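Local coordinates for putative DNA-binding protein (PDB 3BS3) that probably binds DNA through a helix-turn-helix domain of the XRE family, at residues R24-L29 with N38-W43; A30-K35 with A59-V64. One frame throughout, in Å; residues are numbered along the deposited sequence. Where two conformers were deposited one is given.

Overall arrangement
Contacts 1 and 2 share helix 26-33, with R24-L29 leading into A30-K35 along the chain. Its first half meets helix 37-44 in contact 1, and its C-terminal turn meets helix 52-62 in contact 2. The segments alternate in sequence, 24-29, 30-35, 38-43 and 59-64, so helix 26-33 is gripped by two successive helices of the same small all-helical domain. The centres lie about 9 Å apart, and the contacts touch directly, as where L29 CD1 packs 3.8 Å from L61 CD1 and I40 CG1 lies 3.6 Å from A30 CB. The helix-turn-helix pair is thus tied to helix 52-62 through apolar contacts that run from the interior to the surface.

Contact 1 (R24-L29 with N38-W43); sequences RTNRWL and NTISRW. With SO4 (sulfate ion), chain B.
The side-chain amide of N26 lies against helix 37-44, its OD1 3.9 Å from I40 CG2 and its ND2 3.8 Å from S41 CA. With N26 CG turned beside the backbone N (chi1 -74°), the N26 and I40 side chains run past each other in opposite directions. The W43 ring carries T39 CG2 and I40 CA on one face, both offset toward the rim. Within 24-29, the R24 guanidinium has W28 CZ2 over its centre, 3.3 Å above the plane, and R24 NH1 in turn lies 3.3 Å above the W28 ring, offset toward its rim. Helices 26-33 and 37-44 are the two helices of a helix-turn-helix, the second probably the recognition helix, as in relatives. Deeper in the interface, L29 CD2 packs on I40 CG2 at 3.9 Å. T25 caps helix 26-33, its OG1 accepting from W28 N at 3.1 Å. On helix 37-44, S41 OG in the conformer given donates to N38 O at 2.7 Å, arriving from the same face of the carbonyl plane as R42 N. T39 OG1 donates to sulfate O3 at 2.7 Å. The ion, probably from the crystallisation liquor, also bonds S36 N.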
loop_
_atom_site.group_PDB
_atom_site.type_symbol
_atom_site.label_atom_id
_atom_site.label_comp_id
_atom_site.label_asym_id
_atom_site.label_seq_id
_atom_site.Cartn_x
_atom_site.Cartn_y
_atom_site.Cartn_z
ATOM N N ARG A 24 -16.418 12.522 6.993
ATOM C CA ARG A 24 -15.767 13.119 5.811
ATOM C C ARG A 24 -16.283 12.397 4.582
ATOM O O ARG A 24 -16.728 11.239 4.693
ATOM C CB ARG A 24 -14.237 12.946 5.863
ATOM C CG ARG A 24 -13.540 13.708 6.976
ATOM C CD ARG A 24 -13.605 15.233 6.816
ATOM N NE ARG A 24 -12.518 15.805 7.613
ATOM C CZ ARG A 24 -12.249 17.108 7.721
ATOM N NH1 ARG A 24 -12.996 18.030 7.108
ATOM N NH2 ARG A 24 -11.198 17.479 8.438
ATOM N N THR A 25 -16.218 13.062 3.432
ATOM C CA THR A 25 -16.720 12.478 2.184
ATOM C C THR A 25 -15.580 12.094 1.244
ATOM O O THR A 25 -14.446 12.589 1.373
ATOM C CB THR A 25 -17.606 13.470 1.383
ATOM O OG1 THR A 25 -16.851 14.658 1.081
ATOM C CG2 THR A 25 -18.882 13.812 2.147
ATOM N N ASN A 26 -15.902 11.247 0.269
ATOM C CA ASN A 26 -14.961 10.926 -0.796
ATOM C C ASN A 26 -14.457 12.191 -1.499
ATOM O O ASN A 26 -13.255 12.323 -1.740
ATOM C CB ASN A 26 -15.620 10.017 -1.838
ATOM C CG ASN A 26 -15.806 8.576 -1.356
ATOM O OD1 ASN A 26 -15.421 8.200 -0.246
ATOM N ND2 ASN A 26 -16.408 7.758 -2.211
ATOM N N ARG A 27 -15.371 13.131 -1.791
ATOM C CA ARG A 27 -15.015 14.378 -2.476
ATOM C C ARG A 27 -13.968 15.159 -1.690
ATOM O O ARG A 27 -12.986 15.638 -2.250
ATOM C CB ARG A 27 -16.249 15.264 -2.693
ATOM C CG ARG A 27 -15.920 16.599 -3.361
ATOM C CD ARG A 27 -16.550 17.762 -2.621
ATOM N NE ARG A 27 -17.875 18.108 -3.134
ATOM C CZ ARG A 27 -18.736 18.918 -2.518
ATOM N NH1 ARG A 27 -19.912 19.172 -3.070
ATOM N NH2 ARG A 27 -18.431 19.465 -1.348
ATOM N N TRP A 28 -14.190 15.276 -0.379
ATOM C CA TRP A 28 -13.267 16.004 0.467
ATOM C C TRP A 28 -11.883 15.361 0.414
ATOM O O TRP A 28 -10.864 16.039 0.237
ATOM C CB TRP A 28 -13.802 16.049 1.905
ATOM C CG TRP A 28 -12.855 16.755 2.826
ATOM C CD1 TRP A 28 -12.762 18.112 3.024
ATOM C CD2 TRP A 28 -11.827 16.161 3.614
ATOM N NE1 TRP A 28 -11.751 18.387 3.908
ATOM C CE2 TRP A 28 -11.165 17.217 4.296
ATOM C CE3 TRP A 28 -11.417 14.839 3.843
ATOM C CZ2 TRP A 28 -10.108 16.994 5.179
ATOM C CZ3 TRP A 28 -10.350 14.613 4.736
ATOM C CH2 TRP A 28 -9.712 15.693 5.381
ATOM N N LEU A 29 -11.854 14.040 0.534
ATOM C CA LEU A 29 -10.567 13.345 0.580
ATOM C C LEU A 29 -9.825 13.510 -0.750
ATOM O O LEU A 29 -8.632 13.790 -0.774
ATOM C CB LEU A 29 -10.761 11.870 0.932
ATOM C CG LEU A 29 -9.455 11.068 1.037
ATOM C CD1 LEU A 29 -8.515 11.647 2.112
ATOM C CD2 LEU A 29 -9.756 9.571 1.297
ATOM N N ASN A 38 -13.137 9.552 -8.445
ATOM C CA ASN A 38 -13.201 8.160 -8.909
ATOM C C ASN A 38 -12.122 7.293 -8.239
ATOM O O ASN A 38 -12.403 6.183 -7.774
ATOM C CB ASN A 38 -13.039 8.061 -10.423
ATOM C CG ASN A 38 -13.232 6.634 -10.942
ATOM O OD1 ASN A 38 -14.270 6.020 -10.705
ATOM N ND2 ASN A 38 -12.235 6.108 -11.646
ATOM N N THR A 39 -10.892 7.796 -8.231
ATOM C CA THR A 39 -9.787 7.083 -7.564
ATOM C C THR A 39 -10.124 6.770 -6.104
ATOM O O THR A 39 -9.978 5.628 -5.675
ATOM C CB THR A 39 -8.448 7.840 -7.688
ATOM O OG1 THR A 39 -8.059 7.922 -9.061
ATOM C CG2 THR A 39 -7.336 7.103 -6.954
ATOM N N ILE A 40 -10.581 7.772 -5.349
ATOM C CA ILE A 40 -10.931 7.568 -3.934
ATOM C C ILE A 40 -12.077 6.582 -3.802
ATOM O O ILE A 40 -12.054 5.702 -2.946
ATOM C CB ILE A 40 -11.343 8.914 -3.275
ATOM C CG1 ILE A 40 -10.174 9.898 -3.317
ATOM C CG2 ILE A 40 -11.871 8.715 -1.855
ATOM C CD1 ILE A 40 -8.899 9.385 -2.774
ATOM N N SER A 41 -13.081 6.717 -4.671
ATOM C CA SER A 41 -14.238 5.827 -4.604
ATOM C C SER A 41 -13.809 4.375 -4.819
ATOM O O SER A 41 -14.329 3.473 -4.159
ATOM C CB SER A 41 -15.334 6.233 -5.606
ATOM O OG SER A 41 -14.996 5.878 -6.937
ATOM N N ARG A 42 -12.861 4.161 -5.730
ATOM C CA ARG A 42 -12.355 2.814 -6.008
ATOM C C ARG A 42 -11.541 2.263 -4.829
ATOM O O ARG A 42 -11.594 1.065 -4.541
ATOM C CB ARG A 42 -11.548 2.790 -7.295
ATOM C CG ARG A 42 -12.459 2.882 -8.546
ATOM C CD ARG A 42 -11.651 2.964 -9.808
ATOM N NE ARG A 42 -10.846 1.762 -10.027
ATOM C CZ ARG A 42 -11.298 0.619 -10.546
ATOM N NH1 ARG A 42 -12.564 0.480 -10.913
ATOM N NH2 ARG A 42 -10.467 -0.403 -10.700
ATOM N N TRP A 43 -10.799 3.122 -4.152
ATOM C CA TRP A 43 -10.173 2.688 -2.900
ATOM C C TRP A 43 -11.263 2.317 -1.889
ATOM O O TRP A 43 -11.168 1.283 -1.208
ATOM C CB TRP A 43 -9.310 3.791 -2.281
ATOM C CG TRP A 43 -8.126 4.184 -3.088
ATOM C CD1 TRP A 43 -7.653 3.565 -4.209
ATOM C CD2 TRP A 43 -7.255 5.279 -2.832
ATOM N NE1 TRP A 43 -6.535 4.217 -4.681
ATOM C CE2 TRP A 43 -6.272 5.275 -3.850
ATOM C CE3 TRP A 43 -7.208 6.268 -1.835
ATOM C CZ2 TRP A 43 -5.247 6.233 -3.915
ATOM C CZ3 TRP A 43 -6.177 7.226 -1.892
ATOM C CH2 TRP A 43 -5.220 7.196 -2.935
HETATM S S SO4 B . -5.410 10.316 -9.875
HETATM O O1 SO4 B . -5.349 10.485 -11.326
HETATM O O2 SO4 B . -4.744 11.450 -9.242
HETATM O O3 SO4 B . -6.804 10.257 -9.453
HETATM O O4 SO4 B . -4.727 9.075 -9.506
#

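Contact 2 (A30-K35 with A59-V64); sequences AEQMGK and AELLNV
L61 is the residue of A59-V64 that meets A30-K35, setting CD1 against both Q32 and M33 and CD2 against Q32 where helix 52-62 packs beside the C-terminal turn of helix 26-33, the first helix of the helix-turn-helix. Both helices end here in a Schellman motif. A59 begins the second of these, its carbonyl O accepting from V64 N at 3.0 Å. E60, on the solvent side, supplies the inner bond of the motif, with its O receiving N63 N at 3.2 Å. L61 then carries the whole lateral contact. With CG beside the backbone N (chi1 -71°) and the chain extended beyond it, CD1 is placed 3.6 Å from Q32 CB and, in the conformer given, equally close to CG of M33, a selenomethionine, so that one methyl touches CB of one side chain and CG of the next. CD2 lies beside Q32, 4.0 Å from its CB; the Q32 side chain bends at chi2 (-64°) and brings OE1 to 3.9 Å from that methyl; the contact is one of van der Waals packing at the domain surface. L62 packs on V18 and L19 of helix 15-21 and on W28. N63 leaves the helix with positive phi, and V64 packs its side chain on V18. In helix 26-33 the matching closure is made at G34, also at positive phi, with K35 N bonded to A30 O at 3.0 Å.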
loop_
_atom_site.group_PDB
_atom_site.type_symbol
_atom_site.label_atom_id
_atom_site.label_comp_id
_atom_site.label_asym_id
_atom_site.label_seq_id
_atom_site.Cartn_x
_atom_site.Cartn_y
_atom_site.Cartn_z
ATOM N N ALA A 30 -10.551 13.348 -1.851
ATOM C CA ALA A 30 -9.979 13.509 -3.186
ATOM C C ALA A 30 -9.391 14.898 -3.337
ATOM O O ALA A 30 -8.268 15.035 -3.818
ATOM C CB ALA A 30 -11.034 13.243 -4.261
ATOM N N GLU A 31 -10.139 15.926 -2.917
ATOM C CA GLU A 31 -9.658 17.307 -3.010
ATOM C C GLU A 31 -8.382 17.520 -2.188
ATOM O O GLU A 31 -7.424 18.128 -2.668
ATOM C CB GLU A 31 -10.768 18.310 -2.637
ATOM C CG GLU A 31 -11.836 18.402 -3.736
ATOM C CD GLU A 31 -13.052 19.285 -3.416
ATOM O OE1 GLU A 31 -13.242 19.714 -2.255
ATOM O OE2 GLU A 31 -13.840 19.513 -4.355
ATOM N N GLN A 32 -8.363 16.996 -0.963
ATOM C CA GLN A 32 -7.172 17.114 -0.113
ATOM C C GLN A 32 -5.948 16.407 -0.686
ATOM O O GLN A 32 -4.814 16.839 -0.473
ATOM C CB GLN A 32 -7.459 16.588 1.292
ATOM C CG GLN A 32 -8.459 17.431 2.025
ATOM C CD GLN A 32 -7.933 18.831 2.275
ATOM O OE1 GLN A 32 -6.843 19.008 2.835
ATOM N NE2 GLN A 32 -8.684 19.820 1.853
HETATM N N MSE A 33 -6.174 15.335 -1.432
HETATM C CA MSE A 33 -5.042 14.586 -1.947
HETATM C C MSE A 33 -4.646 14.867 -3.367
HETATM O O MSE A 33 -3.635 14.334 -3.853
HETATM C CB MSE A 33 -5.324 13.138 -1.795
HETATM C CG MSE A 33 -5.303 12.790 -0.381
HETATM SE SE MSE A 33 -5.709 10.997 -0.475
HETATM C CE MSE A 33 -3.944 10.284 -0.941
ATOM N N GLY A 34 -5.409 15.738 -4.022
ATOM C CA GLY A 34 -5.162 16.088 -5.427
ATOM C C GLY A 34 -5.398 14.900 -6.341
ATOM O O GLY A 34 -4.702 14.737 -7.354
ATOM N N LYS A 35 -6.376 14.072 -5.987
ATOM C CA LYS A 35 -6.735 12.901 -6.782
ATOM C C LYS A 35 -8.182 13.001 -7.246
ATOM O O LYS A 35 -8.954 13.811 -6.700
ATOM C CB LYS A 35 -6.508 11.626 -5.982
ATOM C CG LYS A 35 -5.055 11.459 -5.558
ATOM C CD LYS A 35 -4.689 10.035 -5.336
ATOM C CE LYS A 35 -3.221 9.935 -5.004
ATOM N NZ LYS A 35 -2.357 10.063 -6.200
ATOM N N ALA A 59 -4.232 8.795 6.232
ATOM C CA ALA A 59 -4.290 8.663 7.702
ATOM C C ALA A 59 -4.040 10.026 8.377
ATOM O O ALA A 59 -4.736 10.392 9.343
ATOM C CB ALA A 59 -3.292 7.615 8.168
ATOM N N GLU A 60 -3.070 10.770 7.859
ATOM C CA GLU A 60 -2.761 12.100 8.398
ATOM C C GLU A 60 -3.994 12.992 8.280
ATOM O O GLU A 60 -4.382 13.678 9.250
ATOM C CB GLU A 60 -1.560 12.721 7.678
ATOM C CG GLU A 60 -0.247 12.084 8.090
ATOM C CD GLU A 60 0.930 12.425 7.184
ATOM O OE1 GLU A 60 0.751 13.082 6.130
ATOM O OE2 GLU A 60 2.052 12.010 7.534
ATOM N N LEU A 61 -4.625 12.957 7.109
ATOM C CA LEU A 61 -5.817 13.784 6.833
ATOM C C LEU A 61 -7.021 13.411 7.704
ATOM O O LEU A 61 -7.810 14.292 8.073
ATOM C CB LEU A 61 -6.206 13.689 5.355
ATOM C CG LEU A 61 -5.266 14.379 4.372
ATOM C CD1 LEU A 61 -5.624 14.015 2.961
ATOM C CD2 LEU A 61 -5.327 15.910 4.559
ATOM N N LEU A 62 -7.152 12.124 8.030
ATOM C CA LEU A 62 -8.265 11.649 8.866
ATOM C C LEU A 62 -7.923 11.609 10.353
ATOM O O LEU A 62 -8.770 11.218 11.172
ATOM C CB LEU A 62 -8.760 10.280 8.384
ATOM C CG LEU A 62 -9.313 10.301 6.956
ATOM C CD1 LEU A 62 -9.667 8.903 6.495
ATOM C CD2 LEU A 62 -10.534 11.232 6.821
ATOM N N ASN A 63 -6.686 11.992 10.694
ATOM C CA ASN A 63 -6.220 11.988 12.086
ATOM C C ASN A 63 -6.280 10.614 12.746
ATOM O O ASN A 63 -6.717 10.480 13.915
ATOM C CB ASN A 63 -6.998 13.006 12.941
ATOM C CG ASN A 63 -6.843 14.428 12.427
ATOM O OD1 ASN A 63 -5.754 14.853 12.044
ATOM N ND2 ASN A 63 -7.944 15.165 12.405
ATOM N N VAL A 64 -5.848 9.593 11.995
ATOM C CA VAL A 64 -5.755 8.236 12.544
ATOM C C VAL A 64 -4.369 7.664 12.269
ATOM O O VAL A 64 -3.639 8.178 11.400
ATOM C CB VAL A 64 -6.823 7.276 11.946
ATOM C CG1 VAL A 64 -8.251 7.769 12.259
ATOM C CG2 VAL A 64 -6.639 7.110 10.413
#